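Local coordinates for protein 3-oxosteroid 1-dehydrogenase (Sterolibacterium denitrificans, PDB 7P18) that probably catalyses the FAD-dependent 1,2-dehydrogenation of 3-oxosteroids, giving 3-oxo-Delta(1)-steroids and passing the reducing equivalents to an acceptor, at residues W54-S59 / G128-E133; G188-D193 / R201-R206; H327-A332 / G414-R419; Q439-N444 / A479-P484. One frame throughout, in Å; residues are numbered along the deposited sequence. Where two conformers were deposited one is given.

Interaction 1 (W54-S59 / G128-E133); sequences WIPNNS and GGRTME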
loop_
_atom_site.group_PDB
_atom_site.type_symbol
_atom_site.label_atom_id
_atom_site.label_comp_id
_atom_site.label_asym_id
_atom_site.label_seq_id
_atom_site.Cartn_x
_atom_site.Cartn_y
_atom_site.Cartn_z
ATOM N N TRP A 54 7.388 7.825 0.320
ATOM C CA TRP A 54 7.107 9.272 0.264
ATOM C C TRP A 54 8.198 9.994 1.064
ATOM O O TRP A 54 8.190 9.926 2.293
ATOM C CB TRP A 54 5.710 9.575 0.781
ATOM C CG TRP A 54 5.329 11.009 0.637
ATOM C CD1 TRP A 54 4.928 11.635 -0.506
ATOM C CD2 TRP A 54 5.264 11.995 1.679
ATOM N NE1 TRP A 54 4.577 12.916 -0.233
ATOM C CE2 TRP A 54 4.807 13.181 1.091
ATOM C CE3 TRP A 54 5.558 11.991 3.043
ATOM C CZ2 TRP A 54 4.649 14.367 1.809
ATOM C CZ3 TRP A 54 5.382 13.155 3.760
ATOM C CH2 TRP A 54 4.947 14.330 3.149
ATOM N N ILE A 55 9.140 10.595 0.346
ATOM C CA ILE A 55 10.408 11.110 0.929
ATOM C C ILE A 55 10.481 12.596 0.613
ATOM O O ILE A 55 11.053 13.027 -0.391
ATOM C CB ILE A 55 11.648 10.351 0.404
ATOM C CG1 ILE A 55 11.473 8.832 0.400
ATOM C CG2 ILE A 55 12.880 10.776 1.204
ATOM C CD1 ILE A 55 11.431 8.194 1.793
ATOM N N PRO A 56 9.964 13.449 1.508
ATOM C CA PRO A 56 10.066 14.885 1.270
ATOM C C PRO A 56 11.562 15.248 1.246
ATOM O O PRO A 56 12.322 14.696 1.998
ATOM C CB PRO A 56 9.307 15.520 2.429
ATOM C CG PRO A 56 8.425 14.377 2.947
ATOM C CD PRO A 56 9.240 13.123 2.752
ATOM N N ASN A 57 11.889 16.212 0.394
ATOM C CA ASN A 57 13.209 16.885 0.364
ATOM C C ASN A 57 14.289 15.852 0.053
ATOM O O ASN A 57 15.457 15.998 0.561
ATOM C CB ASN A 57 13.480 17.625 1.666
ATOM C CG ASN A 57 14.558 18.690 1.530
ATOM O OD1 ASN A 57 14.818 19.250 0.429
ATOM N ND2 ASN A 57 15.139 18.996 2.678
ATOM N N ASN A 58 13.964 14.806 -0.716
ATOM C CA ASN A 58 15.015 13.829 -1.118
ATOM C C ASN A 58 15.980 14.561 -2.077
ATOM O O ASN A 58 15.559 15.540 -2.779
ATOM C CB ASN A 58 14.426 12.540 -1.695
ATOM C CG ASN A 58 13.756 12.720 -3.028
ATOM O OD1 ASN A 58 14.456 12.885 -4.034
ATOM N ND2 ASN A 58 12.415 12.716 -3.053
ATOM N N SER A 59 17.210 14.029 -2.157
ATOM C CA SER A 59 18.376 14.613 -2.872
ATOM C C SER A 59 18.179 14.620 -4.391
ATOM O O SER A 59 18.977 15.273 -5.082
ATOM C CB SER A 59 19.647 13.872 -2.487
ATOM O OG SER A 59 19.669 12.553 -3.046
ATOM N N GLY A 128 5.066 17.162 -7.307
ATOM C CA GLY A 128 5.758 15.939 -7.736
ATOM C C GLY A 128 7.035 15.752 -6.971
ATOM O O GLY A 128 7.426 16.665 -6.238
ATOM N N GLY A 129 7.633 14.584 -7.072
ATOM C CA GLY A 129 9.048 14.408 -6.731
ATOM C C GLY A 129 9.277 13.917 -5.311
ATOM O O GLY A 129 10.376 13.426 -5.078
ATOM N N ARG A 130 8.319 14.045 -4.371
ATOM C CA ARG A 130 8.538 13.481 -3.006
ATOM C C ARG A 130 8.384 11.956 -3.031
ATOM O O ARG A 130 9.162 11.252 -2.378
ATOM C CB ARG A 130 7.579 14.109 -1.988
ATOM C CG ARG A 130 7.749 15.603 -1.774
ATOM C CD ARG A 130 6.879 16.067 -0.619
ATOM N NE ARG A 130 7.274 17.363 -0.097
ATOM C CZ ARG A 130 6.466 18.230 0.521
ATOM N NH1 ARG A 130 5.165 17.997 0.677
ATOM N NH2 ARG A 130 6.988 19.339 1.025
ATOM N N THR A 131 7.400 11.451 -3.765
ATOM C CA THR A 131 7.227 10.007 -4.038
ATOM C C THR A 131 8.453 9.497 -4.813
ATOM O O THR A 131 8.826 10.149 -5.786
ATOM C CB THR A 131 5.931 9.737 -4.798
ATOM O OG1 THR A 131 4.801 10.103 -4.003
ATOM C CG2 THR A 131 5.848 8.283 -5.203
ATOM N N MET A 132 9.010 8.378 -4.370
ATOM C CA MET A 132 10.144 7.668 -4.996
ATOM C C MET A 132 9.772 6.197 -5.194
ATOM O O MET A 132 8.960 5.641 -4.384
ATOM C CB MET A 132 11.414 7.771 -4.155
ATOM C CG MET A 132 11.794 9.201 -3.713
ATOM S SD MET A 132 13.370 9.225 -2.809
ATOM C CE MET A 132 14.528 9.212 -4.172
ATOM N N GLU A 133 10.362 5.586 -6.224
ATOM C CA GLU A 133 10.111 4.156 -6.527
ATOM C C GLU A 133 11.409 3.455 -6.920
ATOM O O GLU A 133 12.438 4.103 -7.208
ATOM C CB GLU A 133 9.053 4.065 -7.610
ATOM C CG GLU A 133 9.575 4.374 -9.022
ATOM C CD GLU A 133 8.628 3.873 -10.095
ATOM O OE1 GLU A 133 8.033 2.742 -9.901
ATOM O OE2 GLU A 133 8.425 4.638 -11.071
#
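Arg130 lies alongside Trp54, the two side chains running the same way, and it is the aliphatic stem of the arginine that meets the indole first, with CB of Arg130 3.7 Å from NE1 of Trp54. The guanidinium plane stands 83° from the ring plane. An extended run from CG to NE carries the charged group past Pro56, whose CB is 3.7 Å from Arg130 NE, and on to salt bridges with Asp117 and Asp65. Asp117 also accepts a hydrogen bond from Trp54 NE1. Arginine suits the site because its aliphatic stem packs alongside the indole while its buried charge reaches carboxylates beyond.

Trp54 and Thr131 form a non-hydrogen-bonded antiparallel pair between strands 53-54 and 131-138, part of a sheet that strands 109-111 and 205-206 also join. Next to this pair, Ile55 N donates to Arg130 O at 2.8 Å. The chain then makes a type II turn from Ile55 to Asn58.

The amide of Asn58 ties the turn to the loop just before strand 131-138: ND2 gives one bond to Gly129 O (3.0 Å) and another to Ile55 O (3.0 Å), both acceptors lying in the amide plane. Met132 approaches that amide from the opposite direction and sets its SD 3.5 Å from Asn58 CG. The same polarisable sulfur rests against Ile55, 3.7 Å from CG1, as an unbranched thioether can.

Interaction 2 (G188-D193 / R201-R206); sequences GRYYLD and RHDRKR
An Asx turn at Asp203 leads the chain into strand 205-206, and the aspartate that makes it is held by Arg189 from the last turn of helix 179-191. Asp203 OD1 accepts from Lys205 N at 2.9 Å. The other oxygen, OD2, offers its syn lone pair to Arg189 NH2 at 2.7 Å, guanidinium and carboxylate being nearly coplanar; Ser163 N donates to OD2 as well. Tyr190, from the same helix turn, presents its ring edge to CB of Asp203 and donates from OH to Arg201 O, 2.7 Å away.

Just past the helix, Asp193 is gripped side-on by Arg204, NE bonding OD2 at 3.1 Å and NH2 bonding OD1 at 3.1 Å. The bend at chi3 (71°) turns the guanidinium back for this grip, while NH1 pairs with Asp138. A water donates to Asp193 OD2 (2.6 Å) and accepts from Arg204 N. A leucine in place of Arg204 would probably leave the carboxylates of Asp193 and Asp138 without the positive charge they share.

Asp193 OD2 and Asp203 OD1 come within 4.6 Å, yet each carboxylate has its own arginine, which probably offsets their repulsion and favours the ionised form of both.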
loop_
_atom_site.group_PDB
_atom_site.type_symbol
_atom_site.label_atom_id
_atom_site.label_comp_id
_atom_site.label_asym_id
_atom_site.label_seq_id
_atom_site.Cartn_x
_atom_site.Cartn_y
_atom_site.Cartn_z
ATOM N N GLY A 188 9.232 -6.990 -25.307
ATOM C CA GLY A 188 10.505 -7.262 -25.993
ATOM C C GLY A 188 11.544 -7.844 -25.062
ATOM O O GLY A 188 11.968 -8.995 -25.308
ATOM N N ARG A 189 11.940 -7.092 -24.027
ATOM C CA ARG A 189 12.997 -7.488 -23.049
ATOM C C ARG A 189 12.682 -8.897 -22.517
ATOM O O ARG A 189 13.617 -9.707 -22.411
ATOM C CB ARG A 189 13.041 -6.474 -21.893
ATOM C CG ARG A 189 14.200 -6.647 -20.922
ATOM C CD ARG A 189 13.979 -5.884 -19.624
ATOM N NE ARG A 189 12.818 -6.413 -18.910
ATOM C CZ ARG A 189 11.722 -5.724 -18.607
ATOM N NH1 ARG A 189 11.633 -4.435 -18.909
ATOM N NH2 ARG A 189 10.724 -6.323 -17.974
ATOM N N TYR A 190 11.405 -9.134 -22.185
ATOM C CA TYR A 190 10.861 -10.357 -21.525
ATOM C C TYR A 190 11.100 -11.592 -22.421
ATOM O O TYR A 190 11.709 -12.592 -21.966
ATOM C CB TYR A 190 9.372 -10.147 -21.220
ATOM C CG TYR A 190 8.651 -11.350 -20.659
ATOM C CD1 TYR A 190 8.171 -12.351 -21.491
ATOM C CD2 TYR A 190 8.447 -11.492 -19.294
ATOM C CE1 TYR A 190 7.528 -13.467 -20.981
ATOM C CE2 TYR A 190 7.792 -12.596 -18.770
ATOM C CZ TYR A 190 7.340 -13.591 -19.619
ATOM O OH TYR A 190 6.697 -14.680 -19.117
ATOM N N TYR A 191 10.661 -11.516 -23.676
ATOM C CA TYR A 191 10.730 -12.649 -24.637
ATOM C C TYR A 191 12.185 -12.900 -25.031
ATOM O O TYR A 191 12.548 -14.071 -25.172
ATOM C CB TYR A 191 9.752 -12.425 -25.781
ATOM C CG TYR A 191 8.321 -12.669 -25.366
ATOM C CD1 TYR A 191 7.891 -13.940 -25.019
ATOM C CD2 TYR A 191 7.388 -11.649 -25.338
ATOM C CE1 TYR A 191 6.585 -14.189 -24.626
ATOM C CE2 TYR A 191 6.076 -11.876 -24.942
ATOM C CZ TYR A 191 5.669 -13.154 -24.592
ATOM O OH TYR A 191 4.373 -13.409 -24.225
ATOM N N LEU A 192 13.021 -11.870 -25.113
ATOM C CA LEU A 192 14.427 -12.022 -25.568
ATOM C C LEU A 192 15.341 -12.373 -24.388
ATOM O O LEU A 192 16.580 -12.438 -24.588
ATOM C CB LEU A 192 14.842 -10.735 -26.283
ATOM C CG LEU A 192 13.800 -10.208 -27.278
ATOM C CD1 LEU A 192 14.403 -9.150 -28.190
ATOM C CD2 LEU A 192 13.173 -11.328 -28.104
ATOM N N ASP A 193 14.768 -12.629 -23.206
ATOM C CA ASP A 193 15.534 -12.938 -21.967
ATOM C C ASP A 193 15.776 -14.450 -21.946
ATOM O O ASP A 193 15.266 -15.124 -21.029
ATOM C CB ASP A 193 14.772 -12.440 -20.732
ATOM C CG ASP A 193 15.629 -12.280 -19.489
ATOM O OD1 ASP A 193 16.866 -12.315 -19.627
ATOM O OD2 ASP A 193 15.047 -12.128 -18.385
ATOM N N ARG A 201 8.682 -18.810 -16.178
ATOM C CA ARG A 201 7.649 -17.965 -16.845
ATOM C C ARG A 201 7.506 -16.600 -16.131
ATOM O O ARG A 201 6.770 -15.746 -16.644
ATOM C CB ARG A 201 6.306 -18.696 -16.880
ATOM C CG ARG A 201 6.412 -20.132 -17.385
ATOM C CD ARG A 201 5.112 -20.724 -17.912
ATOM N NE ARG A 201 4.516 -19.937 -18.982
ATOM C CZ ARG A 201 4.977 -19.848 -20.235
ATOM N NH1 ARG A 201 6.063 -20.505 -20.610
ATOM N NH2 ARG A 201 4.345 -19.091 -21.119
ATOM N N HIS A 202 8.133 -16.417 -14.964
ATOM C CA HIS A 202 8.215 -15.115 -14.235
ATOM C C HIS A 202 9.267 -14.228 -14.902
ATOM O O HIS A 202 10.367 -14.735 -15.208
ATOM C CB HIS A 202 8.613 -15.329 -12.767
ATOM C CG HIS A 202 7.603 -16.071 -11.962
ATOM N ND1 HIS A 202 6.267 -15.712 -11.951
ATOM C CD2 HIS A 202 7.739 -17.108 -11.110
ATOM C CE1 HIS A 202 5.610 -16.514 -11.134
ATOM N NE2 HIS A 202 6.505 -17.390 -10.607
ATOM N N ASP A 203 8.968 -12.936 -15.067
ATOM C CA ASP A 203 9.996 -11.953 -15.488
ATOM C C ASP A 203 11.097 -11.993 -14.441
ATOM O O ASP A 203 10.797 -11.940 -13.221
ATOM C CB ASP A 203 9.387 -10.563 -15.680
ATOM C CG ASP A 203 10.280 -9.566 -16.380
ATOM O OD1 ASP A 203 11.498 -9.836 -16.520
ATOM O OD2 ASP A 203 9.746 -8.490 -16.715
ATOM N N ARG A 204 12.324 -12.164 -14.908
ATOM C CA ARG A 204 13.566 -12.091 -14.110
ATOM C C ARG A 204 13.711 -10.688 -13.477
ATOM O O ARG A 204 14.317 -10.564 -12.382
ATOM C CB ARG A 204 14.740 -12.353 -15.053
ATOM C CG ARG A 204 16.095 -12.273 -14.379
ATOM C CD ARG A 204 17.153 -12.935 -15.230
ATOM N NE ARG A 204 17.427 -12.153 -16.409
ATOM C CZ ARG A 204 18.395 -11.257 -16.509
ATOM N NH1 ARG A 204 19.195 -11.004 -15.489
ATOM N NH2 ARG A 204 18.557 -10.608 -17.646
ATOM N N LYS A 205 13.310 -9.678 -14.229
ATOM C CA LYS A 205 13.257 -8.273 -13.763
ATOM C C LYS A 205 11.990 -8.117 -12.931
ATOM O O LYS A 205 10.873 -8.472 -13.417
ATOM C CB LYS A 205 13.262 -7.274 -14.920
ATOM C CG LYS A 205 14.485 -7.330 -15.824
ATOM C CD LYS A 205 15.746 -7.081 -15.088
ATOM C CE LYS A 205 16.949 -7.139 -15.992
ATOM N NZ LYS A 205 18.091 -6.430 -15.377
ATOM N N ARG A 206 12.157 -7.591 -11.727
ATOM C CA ARG A 206 11.026 -7.281 -10.823
ATOM C C ARG A 206 10.886 -5.757 -10.715
ATOM O O ARG A 206 11.889 -5.037 -10.741
ATOM C CB ARG A 206 11.270 -7.974 -9.477
ATOM C CG ARG A 206 11.686 -9.439 -9.530
ATOM C CD ARG A 206 10.780 -10.315 -10.375
ATOM N NE ARG A 206 9.384 -10.268 -9.996
ATOM C CZ ARG A 206 8.350 -10.603 -10.772
ATOM N NH1 ARG A 206 8.522 -11.021 -12.016
ATOM N NH2 ARG A 206 7.121 -10.511 -10.300
HETATM O O HOH W 1 12.554 -12.237 -17.792
#

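Interaction 3 (H327-A332 / G414-R419); sequences HVPGEA and GKVYWR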
loop_
_atom_site.group_PDB
_atom_site.type_symbol
_atom_site.label_atom_id
_atom_site.label_comp_id
_atom_site.label_asym_id
_atom_site.label_seq_id
_atom_site.Cartn_x
_atom_site.Cartn_y
_atom_site.Cartn_z
ATOM N N HIS A 327 -13.802 -8.091 -5.852
ATOM C CA HIS A 327 -13.749 -9.560 -5.716
ATOM C C HIS A 327 -13.401 -10.128 -7.101
ATOM O O HIS A 327 -14.047 -9.709 -8.110
ATOM C CB HIS A 327 -15.073 -10.108 -5.213
ATOM C CG HIS A 327 -15.188 -11.577 -5.400
ATOM N ND1 HIS A 327 -14.480 -12.478 -4.641
ATOM C CD2 HIS A 327 -15.891 -12.289 -6.301
ATOM C CE1 HIS A 327 -14.736 -13.692 -5.081
ATOM N NE2 HIS A 327 -15.598 -13.605 -6.096
ATOM N N VAL A 328 -12.399 -10.972 -7.134
ATOM C CA VAL A 328 -12.051 -11.799 -8.318
ATOM C C VAL A 328 -12.179 -13.264 -7.949
ATOM O O VAL A 328 -11.436 -13.757 -7.100
ATOM C CB VAL A 328 -10.648 -11.497 -8.834
ATOM C CG1 VAL A 328 -10.336 -12.314 -10.077
ATOM C CG2 VAL A 328 -10.526 -10.008 -9.121
ATOM N N PRO A 329 -13.051 -14.025 -8.648
ATOM C CA PRO A 329 -13.189 -15.467 -8.358
ATOM C C PRO A 329 -11.838 -16.190 -8.386
ATOM O O PRO A 329 -11.027 -15.964 -9.241
ATOM C CB PRO A 329 -14.147 -15.978 -9.446
ATOM C CG PRO A 329 -14.945 -14.732 -9.831
ATOM C CD PRO A 329 -13.969 -13.573 -9.704
ATOM N N GLY A 330 -11.610 -17.038 -7.390
ATOM C CA GLY A 330 -10.405 -17.856 -7.351
ATOM C C GLY A 330 -9.236 -17.103 -6.756
ATOM O O GLY A 330 -8.223 -17.750 -6.555
ATOM N N GLU A 331 -9.364 -15.807 -6.435
ATOM C CA GLU A 331 -8.204 -15.037 -5.895
ATOM C C GLU A 331 -8.439 -14.751 -4.405
ATOM O O GLU A 331 -9.521 -14.313 -4.025
ATOM C CB GLU A 331 -7.959 -13.807 -6.762
ATOM C CG GLU A 331 -7.344 -14.178 -8.093
ATOM C CD GLU A 331 -6.960 -13.008 -8.980
ATOM O OE1 GLU A 331 -7.009 -11.838 -8.502
ATOM O OE2 GLU A 331 -6.656 -13.256 -10.166
ATOM N N ALA A 332 -7.440 -15.049 -3.584
ATOM C CA ALA A 332 -7.530 -14.970 -2.113
ATOM C C ALA A 332 -7.679 -13.502 -1.663
ATOM O O ALA A 332 -8.314 -13.274 -0.622
ATOM C CB ALA A 332 -6.316 -15.636 -1.507
ATOM N N GLY A 414 -21.734 -11.243 -13.559
ATOM C CA GLY A 414 -22.376 -11.275 -12.241
ATOM C C GLY A 414 -21.402 -11.584 -11.119
ATOM O O GLY A 414 -21.863 -11.711 -9.968
ATOM N N LYS A 415 -20.097 -11.689 -11.401
ATOM C CA LYS A 415 -19.076 -11.934 -10.334
ATOM C C LYS A 415 -18.085 -10.752 -10.246
ATOM O O LYS A 415 -17.916 -10.198 -9.132
ATOM C CB LYS A 415 -18.323 -13.229 -10.623
ATOM C CG LYS A 415 -19.191 -14.441 -10.945
ATOM C CD LYS A 415 -20.036 -14.913 -9.807
ATOM C CE LYS A 415 -20.804 -16.179 -10.156
ATOM N NZ LYS A 415 -21.615 -16.594 -8.996
ATOM N N VAL A 416 -17.486 -10.372 -11.377
ATOM C CA VAL A 416 -16.517 -9.222 -11.467
ATOM C C VAL A 416 -17.226 -8.004 -12.074
ATOM O O VAL A 416 -16.939 -6.856 -11.698
ATOM C CB VAL A 416 -15.285 -9.641 -12.269
ATOM C CG1 VAL A 416 -14.400 -8.442 -12.582
ATOM C CG2 VAL A 416 -14.505 -10.738 -11.585
ATOM N N TYR A 417 -18.201 -8.204 -12.961
ATOM C CA TYR A 417 -18.940 -7.073 -13.563
ATOM C C TYR A 417 -20.361 -7.515 -13.885
ATOM O O TYR A 417 -20.580 -8.715 -14.136
ATOM C CB TYR A 417 -18.208 -6.555 -14.816
ATOM C CG TYR A 417 -18.233 -7.556 -15.941
ATOM C CD1 TYR A 417 -17.318 -8.585 -16.007
ATOM C CD2 TYR A 417 -19.263 -7.542 -16.869
ATOM C CE1 TYR A 417 -17.408 -9.581 -16.965
ATOM C CE2 TYR A 417 -19.346 -8.513 -17.853
ATOM C CZ TYR A 417 -18.436 -9.551 -17.893
ATOM O OH TYR A 417 -18.532 -10.534 -18.864
ATOM N N TRP A 418 -21.281 -6.552 -13.856
ATOM C CA TRP A 418 -22.668 -6.703 -14.358
ATOM C C TRP A 418 -22.795 -5.864 -15.635
ATOM O O TRP A 418 -22.146 -4.793 -15.711
ATOM C CB TRP A 418 -23.664 -6.300 -13.280
ATOM C CG TRP A 418 -23.680 -7.200 -12.083
ATOM C CD1 TRP A 418 -24.659 -8.100 -11.746
ATOM C CD2 TRP A 418 -22.717 -7.243 -11.011
ATOM N NE1 TRP A 418 -24.352 -8.720 -10.565
ATOM C CE2 TRP A 418 -23.153 -8.245 -10.103
ATOM C CE3 TRP A 418 -21.491 -6.613 -10.756
ATOM C CZ2 TRP A 418 -22.443 -8.559 -8.947
ATOM C CZ3 TRP A 418 -20.801 -6.912 -9.604
ATOM C CH2 TRP A 418 -21.262 -7.892 -8.722
ATOM N N ARG A 419 -23.569 -6.345 -16.610
ATOM C CA ARG A 419 -23.665 -5.736 -17.963
ATOM C C ARG A 419 -25.145 -5.668 -18.340
ATOM O O ARG A 419 -25.904 -6.581 -17.963
ATOM C CB ARG A 419 -22.778 -6.524 -18.932
ATOM C CG ARG A 419 -22.765 -5.964 -20.348
ATOM C CD ARG A 419 -21.984 -6.817 -21.329
ATOM N NE ARG A 419 -22.686 -8.092 -21.459
ATOM C CZ ARG A 419 -22.157 -9.298 -21.357
ATOM N NH1 ARG A 419 -20.859 -9.468 -21.176
ATOM N NH2 ARG A 419 -22.944 -10.356 -21.427
HETATM O O HOH W 2 -16.448 -8.421 -7.907
#
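Pro329 and Val416 cross at a slant, the flank of the proline ring set against one methyl branch of the valine. CD of Pro329 is 3.4 Å from CG2 of Val416, tighter than ordinary van der Waals contact. CG1 of the valine stands anti to its backbone N (chi1 170°), which leaves CG2 as the branch facing the loop; it also lies 3.7 Å from His327 O. One atom further round the proline ring, CG touches Lys415 CB at 3.8 Å, again obliquely. Beyond CB the lysine bends at chi2 and leads its ammonium away, so only the base of the chain packs here, as befits a residue at the surface.

His327 brings its imidazole edge toward the same backbone, CD2 being 4.1 Å from Lys415 O. Close by, a water hydrogen-bonds both His327 O (2.7 Å) and Lys415 O (2.6 Å), joining the two main chains.

Pro329 is well placed for a second reason: it holds the second position of a type II turn from Val328 to Glu331, and Gly330 supplies the positive phi (84°) that the third position needs. The turn lies in the connection between the antiparallel strands 320-326 and 335-336. Strand 418-420, which follows Val416, pairs with 486-502, itself a neighbour of 320-326, while Trp418 packs on helix 423-430.

Interaction 4 (Q439-N444 / A479-P484); sequences QSVELN and APIGKP
Asn444 reaches out of helix 434-450 to Ala479 and Ile481 in the loop that precedes strand 486-502. Its CB leaves the helix facing that loop, and CG, anti to the backbone N (chi1 171°), continues the direction to come 3.9 Å from CD1 of Ile481. At the tip the amide divides its work. ND2 donates to Ala479 O at 2.9 Å, nearly straight at 163°, with the acceptor in the amide plane, while Ile481 CD1 packs 3.6 Å from the same nitrogen. OD1 accepts from a water at 2.8 Å, and that water in turn accepts from Ala479 N. A leucine at this position would probably leave Ala479 O without its amide donor and deprive the water of OD1 as one of its acceptors.

One helical turn earlier, Val441 adds an apolar touch, its CG1 3.4 Å from Ile481 O and 4.0 Å from Ile481 CB. Branched Val441 and Ile481 fill this buried spot and cross at about a right angle, with Ile347 beside Ile481.

Residues three apart on one helix face thus receive an irregular loop, and Asn445 OD1 accepts from Ile481 N: this is helix-to-loop packing in which two successive asparagine side chains bond the backbone of the segment leading into strand 486-502.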
loop_
_atom_site.group_PDB
_atom_site.type_symbol
_atom_site.label_atom_id
_atom_site.label_comp_id
_atom_site.label_asym_id
_atom_site.label_seq_id
_atom_site.Cartn_x
_atom_site.Cartn_y
_atom_site.Cartn_z
ATOM N N GLN A 439 -30.545 10.153 -12.912
ATOM C CA GLN A 439 -30.250 11.556 -12.520
ATOM C C GLN A 439 -28.725 11.761 -12.442
ATOM O O GLN A 439 -28.217 12.756 -13.018
ATOM C CB GLN A 439 -30.965 11.905 -11.214
ATOM C CG GLN A 439 -30.669 13.323 -10.737
ATOM C CD GLN A 439 -31.329 14.379 -11.603
ATOM O OE1 GLN A 439 -32.533 14.614 -11.498
ATOM N NE2 GLN A 439 -30.558 15.017 -12.481
ATOM N N SER A 440 -27.993 10.821 -11.834
ATOM C CA SER A 440 -26.519 10.922 -11.655
ATOM C C SER A 440 -25.824 10.904 -13.014
ATOM O O SER A 440 -24.862 11.703 -13.204
ATOM C CB SER A 440 -26.016 9.842 -10.720
ATOM O OG SER A 440 -26.604 10.069 -9.454
ATOM N N VAL A 441 -26.305 10.079 -13.951
ATOM C CA VAL A 441 -25.711 10.005 -15.305
ATOM C C VAL A 441 -25.999 11.321 -16.054
ATOM O O VAL A 441 -25.063 11.838 -16.699
ATOM C CB VAL A 441 -26.177 8.757 -16.071
ATOM C CG1 VAL A 441 -25.808 8.863 -17.549
ATOM C CG2 VAL A 441 -25.599 7.486 -15.460
ATOM N N GLU A 442 -27.230 11.836 -15.976
ATOM C CA GLU A 442 -27.607 13.130 -16.634
ATOM C C GLU A 442 -26.714 14.264 -16.101
ATOM O O GLU A 442 -26.180 15.030 -16.915
ATOM C CB GLU A 442 -29.090 13.422 -16.439
ATOM C CG GLU A 442 -29.978 12.564 -17.318
ATOM C CD GLU A 442 -31.477 12.667 -17.049
ATOM O OE1 GLU A 442 -31.864 13.241 -15.992
ATOM O OE2 GLU A 442 -32.260 12.160 -17.894
ATOM N N LEU A 443 -26.511 14.348 -14.782
ATOM C CA LEU A 443 -25.623 15.381 -14.163
ATOM C C LEU A 443 -24.184 15.202 -14.657
ATOM O O LEU A 443 -23.532 16.208 -14.955
ATOM C CB LEU A 443 -25.722 15.312 -12.638
ATOM C CG LEU A 443 -27.041 15.823 -12.057
ATOM C CD1 LEU A 443 -27.132 15.571 -10.563
ATOM C CD2 LEU A 443 -27.226 17.311 -12.330
ATOM N N ASN A 444 -23.699 13.966 -14.727
ATOM C CA ASN A 444 -22.321 13.661 -15.180
ATOM C C ASN A 444 -22.137 14.237 -16.588
ATOM O O ASN A 444 -21.093 14.864 -16.876
ATOM C CB ASN A 444 -22.064 12.155 -15.218
ATOM C CG ASN A 444 -20.758 11.792 -15.869
ATOM O OD1 ASN A 444 -19.718 11.831 -15.206
ATOM N ND2 ASN A 444 -20.785 11.450 -17.156
ATOM N N ALA A 479 -16.032 12.450 -18.594
ATOM C CA ALA A 479 -16.562 12.175 -19.964
ATOM C C ALA A 479 -18.010 11.730 -19.857
ATOM O O ALA A 479 -18.452 11.233 -18.814
ATOM C CB ALA A 479 -15.708 11.167 -20.719
ATOM N N PRO A 480 -18.800 11.887 -20.945
ATOM C CA PRO A 480 -20.169 11.384 -20.970
ATOM C C PRO A 480 -20.311 9.875 -20.769
ATOM O O PRO A 480 -19.439 9.124 -21.141
ATOM C CB PRO A 480 -20.674 11.720 -22.401
ATOM C CG PRO A 480 -19.769 12.829 -22.884
ATOM C CD PRO A 480 -18.438 12.589 -22.196
ATOM N N ILE A 481 -21.446 9.488 -20.201
ATOM C CA ILE A 481 -21.890 8.078 -20.064
ATOM C C ILE A 481 -23.157 7.949 -20.921
ATOM O O ILE A 481 -24.172 8.570 -20.552
ATOM C CB ILE A 481 -22.136 7.731 -18.589
ATOM C CG1 ILE A 481 -20.852 7.836 -17.761
ATOM C CG2 ILE A 481 -22.778 6.351 -18.501
ATOM C CD1 ILE A 481 -21.106 7.928 -16.259
ATOM N N GLY A 482 -23.068 7.260 -22.057
ATOM C CA GLY A 482 -24.225 7.174 -22.980
ATOM C C GLY A 482 -24.091 6.167 -24.112
ATOM O O GLY A 482 -25.008 6.147 -24.954
ATOM N N LYS A 483 -23.051 5.345 -24.175
ATOM C CA LYS A 483 -22.923 4.325 -25.241
ATOM C C LYS A 483 -23.051 2.931 -24.631
ATOM O O LYS A 483 -22.152 2.479 -23.915
ATOM C CB LYS A 483 -21.602 4.488 -25.986
ATOM C CG LYS A 483 -21.236 3.419 -27.019
ATOM C CD LYS A 483 -19.905 3.775 -27.652
ATOM C CE LYS A 483 -19.134 2.642 -28.298
ATOM N NZ LYS A 483 -19.850 2.075 -29.463
ATOM N N PRO A 484 -24.141 2.195 -24.953
ATOM C CA PRO A 484 -24.333 0.835 -24.453
ATOM C C PRO A 484 -23.252 -0.109 -24.941
ATOM O O PRO A 484 -22.594 0.149 -25.954
ATOM C CB PRO A 484 -25.701 0.399 -25.005
ATOM C CG PRO A 484 -26.382 1.659 -25.475
ATOM C CD PRO A 484 -25.288 2.668 -25.748
HETATM O O HOH W 3 -17.035 11.253 -15.855
#

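How the interactions relate
Interaction 1 is the nearest of the four to the chemistry: the side chain of Thr131 lies about 6 Å from the bound androstadienedione and that of Trp54 about 7 Å from FAD. It shares a sheet with interaction 2, since strands 131-138 and 205-206 are neighbours, although the two centres are 29 Å apart and their nearest atoms about 9 Å. Interactions 3 and 4 lie on one side of the chain's centre, nearest atoms about 7 Å apart, and both lead to strand 486-502. Interactions 1 and 3 fall on opposite sides of that centre, 36 Å between centres. None of the four touches another; interactions 2 to 4 lie away from the known binding sites.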